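Local coordinates for protein rRNA N-glycosidase (Bougainvillea spectabilis, PDB 3CTK) that belongs to the plant ribosome-inactivating proteins, a family of mixed alpha/beta proteins that carry the name rRNA N-glycosidase, at residues V72-K77 with Q150-F155; A84-K89 with V93-L98. All coordinates share one frame; numbering follows the deposited sequence.

Contact 1 (V72-K77 with Q150-F155)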
# COMPACT_ATOMS: atom_id res chain seq x y z
N VAL A 72 7.04 5.30 -0.51
CA VAL A 72 8.36 5.82 -0.17
C VAL A 72 8.32 7.20 0.48
O VAL A 72 9.31 7.64 1.08
CB VAL A 72 9.29 5.86 -1.41
CG1 VAL A 72 9.54 4.45 -1.93
CG2 VAL A 72 8.68 6.73 -2.49
N GLY A 73 7.19 7.88 0.37
CA GLY A 73 7.06 9.21 0.95
C GLY A 73 5.84 9.92 0.42
O GLY A 73 5.03 9.34 -0.29
N TYR A 74 5.70 11.20 0.78
CA TYR A 74 4.56 11.98 0.32
C TYR A 74 4.90 13.45 0.30
O TYR A 74 5.93 13.88 0.83
CB TYR A 74 3.35 11.76 1.23
CG TYR A 74 3.57 12.20 2.66
CD1 TYR A 74 4.11 11.33 3.61
CD2 TYR A 74 3.26 13.50 3.07
CE1 TYR A 74 4.34 11.73 4.92
CE2 TYR A 74 3.49 13.92 4.39
CZ TYR A 74 4.03 13.03 5.30
OH TYR A 74 4.28 13.44 6.60
N GLN A 75 4.03 14.23 -0.32
CA GLN A 75 4.22 15.67 -0.38
C GLN A 75 2.97 16.32 0.20
O GLN A 75 1.85 16.00 -0.20
CB GLN A 75 4.41 16.14 -1.82
CG GLN A 75 4.61 17.64 -1.97
CD GLN A 75 4.64 18.09 -3.41
OE1 GLN A 75 5.66 17.95 -4.10
NE2 GLN A 75 3.52 18.61 -3.90
N ASP A 76 3.16 17.20 1.17
CA ASP A 76 2.03 17.91 1.77
C ASP A 76 2.38 19.39 1.72
O ASP A 76 3.08 19.83 0.80
CB ASP A 76 1.78 17.42 3.21
CG ASP A 76 2.83 17.90 4.21
OD1 ASP A 76 4.01 18.07 3.84
OD2 ASP A 76 2.46 18.08 5.39
N LYS A 77 1.89 20.17 2.68
CA LYS A 77 2.20 21.60 2.68
C LYS A 77 2.70 22.08 4.03
O LYS A 77 2.39 21.50 5.07
CB LYS A 77 0.95 22.41 2.30
CG LYS A 77 0.22 21.89 1.07
CD LYS A 77 0.01 22.99 0.04
CE LYS A 77 0.91 22.79 -1.16
NZ LYS A 77 0.71 23.84 -2.20
N GLN A 150 5.61 10.29 15.48
CA GLN A 150 4.54 9.39 15.89
C GLN A 150 3.28 9.53 15.04
O GLN A 150 2.71 8.53 14.60
CB GLN A 150 4.20 9.59 17.36
CG GLN A 150 3.00 8.79 17.84
CD GLN A 150 2.80 8.89 19.34
OE1 GLN A 150 3.06 9.92 19.95
NE2 GLN A 150 2.31 7.81 19.94
N GLU A 151 2.84 10.76 14.80
CA GLU A 151 1.64 10.99 14.01
C GLU A 151 1.84 10.60 12.55
O GLU A 151 0.92 10.06 11.92
CB GLU A 151 1.22 12.46 14.11
CG GLU A 151 0.73 12.85 15.49
CD GLU A 151 -0.44 12.01 15.94
OE1 GLU A 151 -1.49 12.04 15.26
OE2 GLU A 151 -0.31 11.31 16.97
N ILE A 152 3.03 10.86 12.02
CA ILE A 152 3.32 10.52 10.64
C ILE A 152 3.37 9.00 10.46
O ILE A 152 2.94 8.48 9.43
CB ILE A 152 4.64 11.17 10.18
CG1 ILE A 152 4.47 12.69 10.14
CG2 ILE A 152 5.04 10.66 8.81
CD1 ILE A 152 5.76 13.47 9.92
N ALA A 153 3.89 8.30 11.45
CA ALA A 153 3.96 6.84 11.36
C ALA A 153 2.54 6.28 11.31
O ALA A 153 2.27 5.31 10.60
CB ALA A 153 4.72 6.26 12.56
N LYS A 154 1.62 6.88 12.06
CA LYS A 154 0.23 6.42 12.07
C LYS A 154 -0.38 6.61 10.68
O LYS A 154 -1.10 5.74 10.19
CB LYS A 154 -0.58 7.19 13.11
CG LYS A 154 -0.22 6.84 14.55
CD LYS A 154 -1.00 7.66 15.56
CE LYS A 154 -2.49 7.36 15.52
NZ LYS A 154 -3.13 7.73 14.22
N PHE A 155 -0.09 7.74 10.05
CA PHE A 155 -0.60 8.01 8.71
C PHE A 155 -0.10 6.93 7.75
O PHE A 155 -0.88 6.37 6.97
CB PHE A 155 -0.14 9.39 8.23
CG PHE A 155 -0.27 9.59 6.75
CD1 PHE A 155 -1.53 9.66 6.16
CD2 PHE A 155 0.86 9.66 5.94
CE1 PHE A 155 -1.66 9.81 4.78
CE2 PHE A 155 0.74 9.80 4.56
CZ PHE A 155 -0.52 9.88 3.97

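Contact 2 (A84-K89 with V93-L98)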
# COMPACT_ATOMS: atom_id res chain seq x y z
N ALA A 84 8.33 17.87 1.08
CA ALA A 84 8.53 16.46 0.73
C ALA A 84 8.97 15.72 1.98
O ALA A 84 9.90 16.13 2.67
CB ALA A 84 9.59 16.32 -0.35
N VAL A 85 8.28 14.62 2.28
CA VAL A 85 8.60 13.82 3.45
C VAL A 85 8.92 12.41 2.99
O VAL A 85 8.09 11.75 2.35
CB VAL A 85 7.41 13.80 4.43
CG1 VAL A 85 7.75 12.98 5.67
CG2 VAL A 85 7.03 15.23 4.82
N PHE A 86 10.12 11.95 3.30
CA PHE A 86 10.54 10.61 2.89
C PHE A 86 10.83 9.68 4.05
O PHE A 86 11.33 10.10 5.09
CB PHE A 86 11.81 10.67 2.04
CG PHE A 86 11.64 11.39 0.73
CD1 PHE A 86 12.10 12.70 0.57
CD2 PHE A 86 11.06 10.75 -0.36
CE1 PHE A 86 11.98 13.35 -0.65
CE2 PHE A 86 10.93 11.40 -1.59
CZ PHE A 86 11.40 12.70 -1.74
N LEU A 87 10.52 8.41 3.86
CA LEU A 87 10.81 7.40 4.87
C LEU A 87 12.31 7.16 4.74
O LEU A 87 12.91 7.48 3.70
CB LEU A 87 10.05 6.11 4.56
CG LEU A 87 8.56 6.12 4.88
CD1 LEU A 87 7.84 5.03 4.10
CD2 LEU A 87 8.38 5.94 6.38
N ASP A 88 12.94 6.63 5.78
CA ASP A 88 14.37 6.36 5.72
C ASP A 88 14.59 5.09 4.90
O ASP A 88 13.68 4.27 4.75
CB ASP A 88 14.93 6.19 7.14
CG ASP A 88 16.45 6.09 7.18
OD1 ASP A 88 17.12 6.73 6.33
OD2 ASP A 88 16.98 5.39 8.07
N LYS A 89 15.78 4.95 4.34
CA LYS A 89 16.14 3.77 3.56
C LYS A 89 15.38 3.54 2.25
O LYS A 89 15.24 2.40 1.82
CB LYS A 89 16.01 2.52 4.43
CG LYS A 89 16.63 2.64 5.81
CD LYS A 89 18.12 2.96 5.74
CE LYS A 89 18.73 3.01 7.14
NZ LYS A 89 20.17 3.40 7.11
N VAL A 93 16.88 6.89 -6.03
CA VAL A 93 16.10 7.50 -7.10
C VAL A 93 14.87 8.21 -6.55
O VAL A 93 14.36 9.16 -7.17
CB VAL A 93 15.67 6.44 -8.15
CG1 VAL A 93 14.81 5.37 -7.50
CG2 VAL A 93 14.92 7.11 -9.29
N ALA A 94 14.38 7.76 -5.40
CA ALA A 94 13.20 8.37 -4.78
C ALA A 94 13.50 9.78 -4.28
O ALA A 94 12.80 10.74 -4.61
CB ALA A 94 12.70 7.50 -3.63
N THR A 95 14.54 9.91 -3.47
CA THR A 95 14.89 11.22 -2.93
C THR A 95 15.50 12.13 -4.00
O THR A 95 15.45 13.35 -3.87
CB THR A 95 15.87 11.08 -1.74
OG1 THR A 95 16.92 10.17 -2.08
CG2 THR A 95 15.13 10.58 -0.51
N SER A 96 16.05 11.54 -5.05
CA SER A 96 16.65 12.33 -6.12
C SER A 96 15.67 12.83 -7.18
O SER A 96 15.81 13.94 -7.67
CB SER A 96 17.76 11.54 -6.83
OG SER A 96 18.84 11.26 -5.95
N LYS A 97 14.67 12.02 -7.52
CA LYS A 97 13.73 12.41 -8.56
C LYS A 97 12.30 12.78 -8.20
O LYS A 97 11.62 13.44 -8.99
CB LYS A 97 13.71 11.32 -9.64
CG LYS A 97 14.96 11.32 -10.51
CD LYS A 97 14.90 10.25 -11.58
CE LYS A 97 15.96 10.49 -12.64
NZ LYS A 97 17.30 10.72 -12.04
N LEU A 98 11.83 12.38 -7.03
CA LEU A 98 10.46 12.72 -6.64
C LEU A 98 10.33 14.16 -6.18
O LEU A 98 11.26 14.74 -5.62
CB LEU A 98 9.97 11.80 -5.52
CG LEU A 98 9.54 10.39 -5.95
CD1 LEU A 98 9.27 9.53 -4.72
CD2 LEU A 98 8.30 10.49 -6.84

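Contact 1 (V72-K77 with Q150-F155)
Tyr74, on strand 70-78, meets Phe155 and Ile152, which project from the same side of helix 149-168. The aromatic part of the contact is a T-shaped pair. Phe155 presents its edge to one face of the Tyr74 ring, the planes standing at 74° with centroids 5.3 Å apart. Its CE2 does the touching, 3.8 Å from Tyr74 CD1, so it sits over the rim of the tyrosine ring and not over the middle. Phe155 extends from the helix with CG anti to the backbone N (chi1 164°), which carries its ring across to the strand.

The aliphatic part belongs to Ile152, one turn back along the helix. Its CG2 lies near the plane of the tyrosine ring, at the edge, 4.1 Å from Tyr74 CE1. CG1, CG2 and CD1 of Ile152 all lie 3.6 Å from Tyr74 OH, so the isoleucine packs against the phenol oxygen with three of its carbons. No hydrogen bond links the two segments.

Further packing closes round the pair: Phe156 meets the Tyr74 ring, while Val60 of strand 59-65 and Ile142 of helix 132-142 touch both Tyr74 and Phe155. This is the buried apolar interface between the mixed six-stranded sheet and the helices beside it, part of the hydrophobic core of the ribosome-inactivating protein fold.

Contact 2 (A84-K89 with V93-L98)
One face of the Phe86 ring is covered by the methyl group of Thr95, and Leu98 approaches at the ring's edge. Thr95 CG2 stands 3.9 Å from the centroid of the Phe86 ring and 16° off its normal, a CH-pi contact displaced a little toward the CG side, where CG2 to Phe86 CG is 3.8 Å. Near the ring plane, Leu98 CD1 comes within 4.0 Å of Phe86 CE2, and Leu98 CB is almost as near to the same atom. The carbonyl oxygen of Ala94 approaches this end of the ring obliquely, 3.6 Å from Phe86 CE2.

Torsions explain how threonine offers a methyl here. With chi1 at 46°, OG1 lies between the backbone N and the carbonyl carbon, and CG2 takes the place beside N, anti to the carbonyl carbon, from which it reaches the ring. Ala94 O also accepts the backbone N-H of Leu98, at 3.1 Å from Leu98 N. Leu98 is the first residue to leave helical geometry, yet its side chain still turns back to the phenylalanine.

Arg105, from strand 105-108, touches Phe86, and its NH2 ties the end of the helix to the next strand. Phe47 and Leu49 of strand 47-53 also pack on Leu98.

Across the two segments the chemistry is largely apolar, the carbonyl oxygen of Ala94 at the ring being the polar exception, and no hydrogen bond or salt bridge joins them. The short helix of this beta-alpha-beta unit and the residue after it meet the first strand through contacts centred on one phenylalanine, while Thr95 OG1 and Ser96 OG bond to the carbonyl oxygen of Thr92, and the carbonyl oxygens of Thr95 and Leu98 to Arg105.

Overall arrangement
The centres of the two contacts lie about 12 Å apart, on the same side of the chain's centre, and they meet through the six-stranded mixed sheet. Strands 70-78 and 81-88 are consecutive in the chain and antiparallel neighbours in that sheet; probable backbone hydrogen bonds, Tyr74 O to Val85 N at 2.9 Å and Val72 O to Leu87 N at 3.1 Å, join them. Contact 2 is nested in sequence between the segments of contact 1. Helix 92-97 and helix 149-168 pack against opposite faces of the sheet. Val72 touches Leu98, linking strand 70-78 to contact 2 as well, so one strand pair carries buried packing on both sides.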